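Local coordinates for metallopeptidase containing co-catalytic metalloactive site (PDB 3B2Y), which is a putative zinc-dependent metallocarboxypeptidase of the M14 family, probably acting at a metal site that holds nickel in this crystal, at residues Glu16-Gln21 against Phe89-Gln94; Glu79-Trp84 against Asp254-Ala259. One frame throughout, in Å; residues are numbered along the deposited sequence.

Contact 1 (Glu16-Gln21 against Phe89-Gln94)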
ATOM      1  N   GLU A  16     -14.276 -14.465  -0.597  1.00 33.20           N
ATOM      2  CA  GLU A  16     -15.726 -14.434  -0.536  1.00 33.79           C
ATOM      3  C   GLU A  16     -16.263 -13.004  -0.713  1.00 32.92           C
ATOM      4  O   GLU A  16     -17.338 -12.841  -1.271  1.00 37.13           O
ATOM      5  CB  GLU A  16     -16.241 -15.037   0.769  1.00 34.29           C
ATOM      6  CG  GLU A  16     -17.743 -15.294   0.771  1.00 38.12           C
ATOM      7  N   ILE A  17     -15.539 -11.983  -0.236  1.00 30.51           N
ATOM      8  CA  ILE A  17     -15.965 -10.593  -0.373  1.00 30.70           C
ATOM      9  C   ILE A  17     -16.114 -10.278  -1.854  1.00 34.27           C
ATOM     10  O   ILE A  17     -17.114  -9.685  -2.258  1.00 36.32           O
ATOM     11  CB  ILE A  17     -14.952  -9.590   0.260  1.00 31.13           C
ATOM     12  CG1 ILE A  17     -14.848  -9.760   1.802  1.00 30.44           C
ATOM     13  CG2 ILE A  17     -15.270  -8.123  -0.162  1.00 31.06           C
ATOM     14  CD1 ILE A  17     -13.738  -8.904   2.490  1.00 31.41           C
ATOM     15  N   PHE A  18     -15.136 -10.704  -2.662  1.00 29.82           N
ATOM     16  CA  PHE A  18     -15.115 -10.337  -4.083  1.00 30.96           C
ATOM     17  C   PHE A  18     -15.596 -11.457  -5.009  1.00 30.29           C
ATOM     18  O   PHE A  18     -15.772 -11.250  -6.217  1.00 33.82           O
ATOM     19  CB  PHE A  18     -13.746  -9.761  -4.449  1.00 31.95           C
ATOM     20  CG  PHE A  18     -13.438  -8.474  -3.727  1.00 32.96           C
ATOM     21  CD1 PHE A  18     -14.026  -7.277  -4.144  1.00 41.90           C
ATOM     22  CD2 PHE A  18     -12.618  -8.468  -2.620  1.00 31.48           C
ATOM     23  CE1 PHE A  18     -13.779  -6.090  -3.467  1.00 33.87           C
ATOM     24  CE2 PHE A  18     -12.365  -7.305  -1.929  1.00 31.71           C
ATOM     25  CZ  PHE A  18     -12.934  -6.109  -2.352  1.00 37.16           C
ATOM     26  N   ASN A  19     -15.845 -12.622  -4.431  1.00 29.12           N
ATOM     27  CA  ASN A  19     -16.262 -13.819  -5.160  1.00 30.39           C
ATOM     28  C   ASN A  19     -15.336 -14.152  -6.310  1.00 30.34           C
ATOM     29  O   ASN A  19     -15.776 -14.444  -7.428  1.00 31.46           O
ATOM     30  CB  ASN A  19     -17.710 -13.686  -5.657  1.00 32.50           C
ATOM     31  CG  ASN A  19     -18.299 -15.016  -6.095  1.00 43.68           C
ATOM     32  OD1 ASN A  19     -17.802 -16.100  -5.722  1.00 47.37           O
ATOM     33  ND2 ASN A  19     -19.379 -14.952  -6.882  1.00 54.90           N
ATOM     34  N   CYS A  20     -14.035 -14.086  -6.053  1.00 30.00           N
ATOM     35  CA  CYS A  20     -13.093 -14.455  -7.067  1.00 29.82           C
ATOM     36  C   CYS A  20     -11.792 -14.852  -6.431  1.00 30.24           C
ATOM     37  O   CYS A  20     -11.626 -14.740  -5.228  1.00 34.56           O
ATOM     38  CB  CYS A  20     -12.884 -13.258  -7.996  1.00 33.38           C
ATOM     39  SG  CYS A  20     -12.150 -11.852  -7.220  1.00 33.01           S
ATOM     40  N   GLN A  21     -10.868 -15.316  -7.253  1.00 30.34           N
ATOM     41  CA  GLN A  21      -9.528 -15.575  -6.812  1.00 28.64           C
ATOM     42  C   GLN A  21      -8.715 -14.305  -6.715  1.00 29.70           C
ATOM     43  O   GLN A  21      -8.930 -13.299  -7.450  1.00 28.44           O
ATOM     44  CB  GLN A  21      -8.847 -16.516  -7.800  1.00 32.41           C
ATOM     45  CG  GLN A  21      -7.683 -17.276  -7.200  1.00 29.09           C
ATOM     46  CD  GLN A  21      -7.438 -18.620  -7.969  1.00 39.88           C
ATOM     47  OE1 GLN A  21      -7.848 -19.669  -7.513  1.00 38.93           O
ATOM     48  NE2 GLN A  21      -6.788 -18.550  -9.122  1.00 36.37           N
ATOM     49  N   PHE A  89     -11.939  -0.690   0.825  1.00 29.69           N
ATOM     50  CA  PHE A  89     -11.876   0.640   1.415  1.00 30.48           C
ATOM     51  C   PHE A  89     -12.664   1.631   0.562  1.00 29.90           C
ATOM     52  O   PHE A  89     -13.514   2.317   1.069  1.00 30.65           O
ATOM     53  CB  PHE A  89     -10.421   1.027   1.570  1.00 31.59           C
ATOM     54  CG  PHE A  89     -10.204   2.403   2.038  1.00 33.47           C
ATOM     55  CD1 PHE A  89     -10.572   2.760   3.307  1.00 34.03           C
ATOM     56  CD2 PHE A  89      -9.607   3.335   1.207  1.00 42.06           C
ATOM     57  CE1 PHE A  89     -10.374   4.050   3.745  1.00 44.78           C
ATOM     58  CE2 PHE A  89      -9.387   4.626   1.653  1.00 45.22           C
ATOM     59  CZ  PHE A  89      -9.770   4.970   2.912  1.00 36.60           C
ATOM     60  N   LEU A  90     -12.414   1.628  -0.729  1.00 29.03           N
ATOM     61  CA  LEU A  90     -13.116   2.475  -1.722  1.00 32.17           C
ATOM     62  C   LEU A  90     -14.613   2.222  -1.763  1.00 31.41           C
ATOM     63  O   LEU A  90     -15.430   3.156  -1.847  1.00 30.38           O
ATOM     64  CB  LEU A  90     -12.556   2.233  -3.113  1.00 29.83           C
ATOM     65  CG  LEU A  90     -11.133   2.734  -3.279  1.00 34.96           C
ATOM     66  CD1 LEU A  90     -10.702   2.554  -4.703  1.00 36.38           C
ATOM     67  CD2 LEU A  90     -10.961   4.176  -2.817  1.00 38.72           C
ATOM     68  N   ARG A  91     -14.990   0.959  -1.652  1.00 33.43           N
ATOM     69  CA  ARG A  91     -16.420   0.639  -1.597  1.00 34.34           C
ATOM     70  C   ARG A  91     -17.115   1.332  -0.429  1.00 31.73           C
ATOM     71  O   ARG A  91     -18.294   1.653  -0.543  1.00 35.27           O
ATOM     72  CB  ARG A  91     -16.666  -0.881  -1.580  1.00 35.52           C
ATOM     73  CG  ARG A  91     -16.334  -1.559  -2.883  1.00 39.36           C
ATOM     74  CD  ARG A  91     -17.132  -2.814  -3.110  1.00 47.97           C
ATOM     75  NE  ARG A  91     -16.725  -3.426  -4.371  1.00 51.58           N
ATOM     76  CZ  ARG A  91     -16.917  -4.701  -4.714  1.00 59.28           C
ATOM     77  NH1 ARG A  91     -17.503  -5.565  -3.885  1.00 56.84           N
ATOM     78  NH2 ARG A  91     -16.484  -5.121  -5.898  1.00 63.40           N
ATOM     79  N   GLY A  92     -16.404   1.581   0.673  1.00 33.44           N
ATOM     80  CA  GLY A  92     -16.982   2.176   1.884  1.00 32.64           C
ATOM     81  C   GLY A  92     -17.071   3.702   1.893  1.00 32.33           C
ATOM     82  O   GLY A  92     -17.816   4.269   2.675  1.00 32.09           O
ATOM     83  N   LEU A  93     -16.373   4.352   0.971  1.00 31.71           N
ATOM     84  CA  LEU A  93     -16.208   5.810   0.934  1.00 31.50           C
ATOM     85  C   LEU A  93     -17.339   6.491   0.166  1.00 30.21           C
ATOM     86  O   LEU A  93     -17.859   5.922  -0.756  1.00 27.99           O
ATOM     87  CB  LEU A  93     -14.928   6.126   0.156  1.00 30.31           C
ATOM     88  CG  LEU A  93     -13.604   5.718   0.785  1.00 38.61           C
ATOM     89  CD1 LEU A  93     -12.428   6.290  -0.003  1.00 39.47           C
ATOM     90  CD2 LEU A  93     -13.564   6.148   2.239  1.00 40.05           C
ATOM     91  N   GLN A  94     -17.596   7.751   0.492  1.00 28.94           N
ATOM     92  CA  GLN A  94     -18.417   8.634  -0.314  1.00 29.60           C
ATOM     93  C   GLN A  94     -17.576   9.804  -0.820  1.00 28.11           C
ATOM     94  O   GLN A  94     -16.539  10.152  -0.233  1.00 30.16           O
ATOM     95  CB  GLN A  94     -19.613   9.140   0.529  1.00 33.06           C
ATOM     96  CG  GLN A  94     -20.719   8.067   0.829  1.00 33.18           C
ATOM     97  CD  GLN A  94     -21.321   7.454  -0.450  1.00 33.09           C
ATOM     98  OE1 GLN A  94     -21.606   8.156  -1.415  1.00 37.73           O
ATOM     99  NE2 GLN A  94     -21.522   6.139  -0.444  1.00 43.67           N
TER

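Contact 2 (Glu79-Trp84 against Asp254-Ala259). With NI (nickel (II) ion), chain C.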
ATOM      1  N   GLU A  79       1.320 -10.347  -2.284  1.00 28.68           N
ATOM      2  CA  GLU A  79       0.703  -9.552  -1.205  1.00 33.30           C
ATOM      3  C   GLU A  79      -0.661  -8.996  -1.618  1.00 31.80           C
ATOM      4  O   GLU A  79      -0.915  -7.809  -1.531  1.00 32.88           O
ATOM      5  CB  GLU A  79       1.681  -8.436  -0.808  1.00 32.67           C
ATOM      6  CG  GLU A  79       2.969  -9.057  -0.264  1.00 26.79           C
ATOM      7  CD  GLU A  79       4.079  -8.056   0.111  1.00 36.79           C
ATOM      8  OE1 GLU A  79       3.793  -6.848   0.138  1.00 36.78           O
ATOM      9  OE2 GLU A  79       5.257  -8.533   0.287  1.00 35.99           O
ATOM     10  N   ALA A  80      -1.536  -9.894  -2.086  1.00 31.02           N
ATOM     11  CA  ALA A  80      -2.772  -9.536  -2.804  1.00 31.02           C
ATOM     12  C   ALA A  80      -3.862  -8.864  -1.944  1.00 32.58           C
ATOM     13  O   ALA A  80      -4.743  -8.127  -2.469  1.00 34.18           O
ATOM     14  CB  ALA A  80      -3.337 -10.772  -3.560  1.00 33.08           C
ATOM     15  N   ALA A  81      -3.795  -9.046  -0.627  1.00 31.42           N
ATOM     16  CA  ALA A  81      -4.728  -8.386   0.281  1.00 30.34           C
ATOM     17  C   ALA A  81      -4.641  -6.872   0.284  1.00 33.58           C
ATOM     18  O   ALA A  81      -5.589  -6.178   0.687  1.00 33.42           O
ATOM     19  CB  ALA A  81      -4.564  -8.912   1.773  1.00 31.09           C
ATOM     20  N   GLY A  82      -3.498  -6.337  -0.130  1.00 34.06           N
ATOM     21  CA  GLY A  82      -3.379  -4.890  -0.260  1.00 31.37           C
ATOM     22  C   GLY A  82      -4.312  -4.278  -1.319  1.00 33.74           C
ATOM     23  O   GLY A  82      -5.182  -3.476  -1.007  1.00 33.25           O
ATOM     24  N   PRO A  83      -4.107  -4.630  -2.593  1.00 30.47           N
ATOM     25  CA  PRO A  83      -4.929  -4.021  -3.631  1.00 31.63           C
ATOM     26  C   PRO A  83      -6.423  -4.347  -3.425  1.00 29.74           C
ATOM     27  O   PRO A  83      -7.264  -3.454  -3.557  1.00 28.89           O
ATOM     28  CB  PRO A  83      -4.363  -4.607  -4.914  1.00 31.41           C
ATOM     29  CG  PRO A  83      -3.006  -5.015  -4.532  1.00 33.80           C
ATOM     30  CD  PRO A  83      -3.113  -5.534  -3.173  1.00 31.12           C
ATOM     31  N   TRP A  84      -6.755  -5.583  -3.013  1.00 30.28           N
ATOM     32  CA  TRP A  84      -8.168  -5.893  -2.718  1.00 29.50           C
ATOM     33  C   TRP A  84      -8.674  -5.139  -1.451  1.00 25.96           C
ATOM     34  O   TRP A  84      -9.843  -4.763  -1.394  1.00 25.42           O
ATOM     35  CB  TRP A  84      -8.454  -7.404  -2.609  1.00 29.45           C
ATOM     36  CG  TRP A  84      -8.267  -8.149  -3.889  1.00 31.43           C
ATOM     37  CD1 TRP A  84      -7.219  -8.888  -4.224  1.00 33.08           C
ATOM     38  CD2 TRP A  84      -9.177  -8.195  -4.982  1.00 26.41           C
ATOM     39  NE1 TRP A  84      -7.388  -9.438  -5.471  1.00 28.47           N
ATOM     40  CE2 TRP A  84      -8.602  -9.030  -5.961  1.00 31.96           C
ATOM     41  CE3 TRP A  84     -10.430  -7.609  -5.237  1.00 30.68           C
ATOM     42  CZ2 TRP A  84      -9.195  -9.234  -7.181  1.00 29.14           C
ATOM     43  CZ3 TRP A  84     -11.049  -7.848  -6.448  1.00 30.62           C
ATOM     44  CH2 TRP A  84     -10.447  -8.691  -7.398  1.00 31.48           C
ATOM     45  N   ASP A 254      -9.890 -12.919   3.492  1.00 32.80           N
ATOM     46  CA  ASP A 254     -10.902 -11.873   3.653  1.00 35.21           C
ATOM     47  C   ASP A 254     -10.707 -11.052   4.940  1.00 30.85           C
ATOM     48  O   ASP A 254     -10.955  -9.847   4.959  1.00 30.77           O
ATOM     49  CB  ASP A 254     -12.307 -12.460   3.492  1.00 34.66           C
ATOM     50  CG  ASP A 254     -12.672 -12.723   1.998  1.00 46.34           C
ATOM     51  OD1 ASP A 254     -12.085 -12.064   1.086  1.00 49.17           O
ATOM     52  OD2 ASP A 254     -13.542 -13.598   1.739  1.00 52.93           O
ATOM     53  N   ARG A 255     -10.191 -11.679   5.983  1.00 28.99           N
ATOM     54  CA  ARG A 255      -9.777 -10.929   7.158  1.00 30.04           C
ATOM     55  C   ARG A 255      -8.596  -9.990   6.858  1.00 27.99           C
ATOM     56  O   ARG A 255      -8.455  -8.925   7.475  1.00 25.86           O
ATOM     57  CB  ARG A 255      -9.374 -11.895   8.272  1.00 31.45           C
ATOM     58  CG  ARG A 255      -9.426 -11.317   9.653  1.00 37.57           C
ATOM     59  CD  ARG A 255      -9.542 -12.406  10.725  1.00 39.65           C
ATOM     60  NE  ARG A 255      -9.541 -11.800  12.054  1.00 43.95           N
ATOM     61  CZ  ARG A 255     -10.591 -11.201  12.609  1.00 48.59           C
ATOM     62  NH1 ARG A 255     -11.753 -11.118  11.971  1.00 54.83           N
ATOM     63  NH2 ARG A 255     -10.475 -10.669  13.817  1.00 49.41           N
ATOM     64  N   ARG A 256      -7.709 -10.396   5.959  1.00 29.63           N
ATOM     65  CA  ARG A 256      -6.578  -9.532   5.607  1.00 28.49           C
ATOM     66  C   ARG A 256      -7.049  -8.348   4.816  1.00 24.29           C
ATOM     67  O   ARG A 256      -6.574  -7.262   5.055  1.00 28.59           O
ATOM     68  CB  ARG A 256      -5.510 -10.289   4.799  1.00 30.90           C
ATOM     69  CG  ARG A 256      -4.586 -11.172   5.697  1.00 29.97           C
ATOM     70  CD  ARG A 256      -4.305 -12.513   5.051  1.00 33.23           C
ATOM     71  NE  ARG A 256      -3.711 -12.347   3.739  1.00 28.91           N
ATOM     72  CZ  ARG A 256      -3.612 -13.318   2.835  1.00 33.61           C
ATOM     73  NH1 ARG A 256      -4.019 -14.537   3.125  1.00 33.59           N
ATOM     74  NH2 ARG A 256      -3.162 -13.073   1.626  1.00 32.29           N
ATOM     75  N   VAL A 257      -8.057  -8.571   3.990  1.00 26.84           N
ATOM     76  CA  VAL A 257      -8.686  -7.519   3.194  1.00 28.11           C
ATOM     77  C   VAL A 257      -9.307  -6.521   4.130  1.00 28.17           C
ATOM     78  O   VAL A 257      -9.057  -5.317   3.996  1.00 29.58           O
ATOM     79  CB  VAL A 257      -9.728  -8.112   2.218  1.00 26.87           C
ATOM     80  CG1 VAL A 257     -10.549  -7.005   1.579  1.00 29.01           C
ATOM     81  CG2 VAL A 257      -9.007  -8.978   1.126  1.00 28.27           C
ATOM     82  N   GLN A 258     -10.019  -7.034   5.135  1.00 29.06           N
ATOM     83  CA  GLN A 258     -10.639  -6.199   6.154  1.00 28.97           C
ATOM     84  C   GLN A 258      -9.635  -5.392   6.969  1.00 31.40           C
ATOM     85  O   GLN A 258      -9.859  -4.211   7.206  1.00 29.83           O
ATOM     86  CB  GLN A 258     -11.555  -7.037   7.069  1.00 27.37           C
ATOM     87  CG  GLN A 258     -12.808  -7.487   6.336  1.00 31.18           C
ATOM     88  CD  GLN A 258     -13.549  -8.616   7.067  1.00 36.41           C
ATOM     89  OE1 GLN A 258     -12.954  -9.407   7.816  1.00 44.15           O
ATOM     90  NE2 GLN A 258     -14.855  -8.674   6.866  1.00 43.25           N
ATOM     91  N   ALA A 259      -8.548  -6.023   7.396  1.00 28.03           N
ATOM     92  CA  ALA A 259      -7.513  -5.383   8.167  1.00 31.50           C
ATOM     93  C   ALA A 259      -6.810  -4.250   7.385  1.00 31.26           C
ATOM     94  O   ALA A 259      -6.568  -3.175   7.948  1.00 32.34           O
ATOM     95  CB  ALA A 259      -6.487  -6.411   8.681  1.00 30.35           C
TER
HETATM   96 NI    NI C 275       5.810  -6.403   0.455  0.70 29.97          NI
HETATM   97  O   HOH W   1       6.014  -7.203   2.603  1.00 34.23           O
HETATM   98  O   HOH W   2       7.456  -6.359   1.215  1.00 40.30           O

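Contact 1 (Glu16-Gln21 against Phe89-Gln94)
The CD1-CE1 edge of the F18 ring meets the flat face of the R91 guanidinium: CE1 of F18 stands 3.6 Å above that plane, over its centre, and 3.7 Å from R91 CZ. The two planes are 65° apart, so the groups are not stacked in parallel; CD1 of F18 lies 3.7 Å from R91 NH2, which sits at the ring edge, in the ring plane. The arginine gets there with an extended chain from CG to NE (chi3 -178°). The contact, 97 Å² in all with both sides summed, joins the turn between the short antiparallel strands 14-15 and 20-21, which carries a G1 beta bulge at N19 and C20, to the last turn of helix 81-92. Packing is tighter about the F18 ring, which is held between CG2 of I17, 3.5 Å above one face, and the indole of W84 on the other, with L87 and H88 also touching it. An alanine at F18 removes the ring, which would probably leave the R91 guanidinium face and the W84 indole without their partner and the arginine freer to swing. The arginine side is loose: R91 is exposed, and I17 O, 4.4 Å from R91 NH1, is too far to bond it.

Contact 2 (Glu79-Trp84 against Asp254-Ala259)
A81 and R256 meet methyl to methylene, CB of A81 lying 3.5 Å from CB of R256, and this is the closest approach between the two segments. Both CB atoms point toward the opposing segment, and the CA atoms of A81 and V257 come within 5.0 Å, a spacing for which the small alanine side chain is well suited. Beyond CB the arginine does not run straight on: its chain bends at chi2 and chi3 (139° and 57°), bringing NE to 4.0 Å from A81 CB and carrying the guanidinium past the methyl at an oblique angle. V257 splits its two branches between backbone and side chain of W84. CG1, anti to its own backbone N (chi1 170°), touches W84 O at 3.8 Å, while CG2 reaches W84 CB at 4.1 Å; the indole extends in another direction, its NE1 bonded to S22 O. Helix 81-92 is thus packed at its N-terminal end against helix 253-271 in the M14 catalytic fold. At the start of the same segment E79 turns the other way, its chain extended beyond CG, and binds the nickel ion through both OE1 (2.1 Å) and OE2 (2.2 Å), with H76, H170 and two waters completing the site. R256 NE forms a salt bridge with E171, whose other carboxylate oxygen accepts a bond from A81 N. The contact is therefore apolar between its segments, yet the E171 carboxylate joins both sides through A81 N and R256 NE, and its charge is probably balanced in large part by R256.

How the contacts relate
Contacts 1 and 2 draw on opposite ends of helix 81-92, and their centres are 10 Å apart. Along the chain their segments alternate. In space, segment 16-21 touches both D254 and W84 of contact 2. D254 OD2 is probably hydrogen-bonded to two successive backbone nitrogens, E16 N at 2.6 Å and I17 N at 3.2 Å. The indole of W84 adds an apolar join, its CE3 lying 3.5 Å from F18 CG and its CH2 3.6 Å from C20 SG. Contact 2 alone holds a metal ligand, and the R256 side chain is about 10 Å from that of E246, the predicted proton donor/acceptor. Contact 1 is a surface contact, away from those sites.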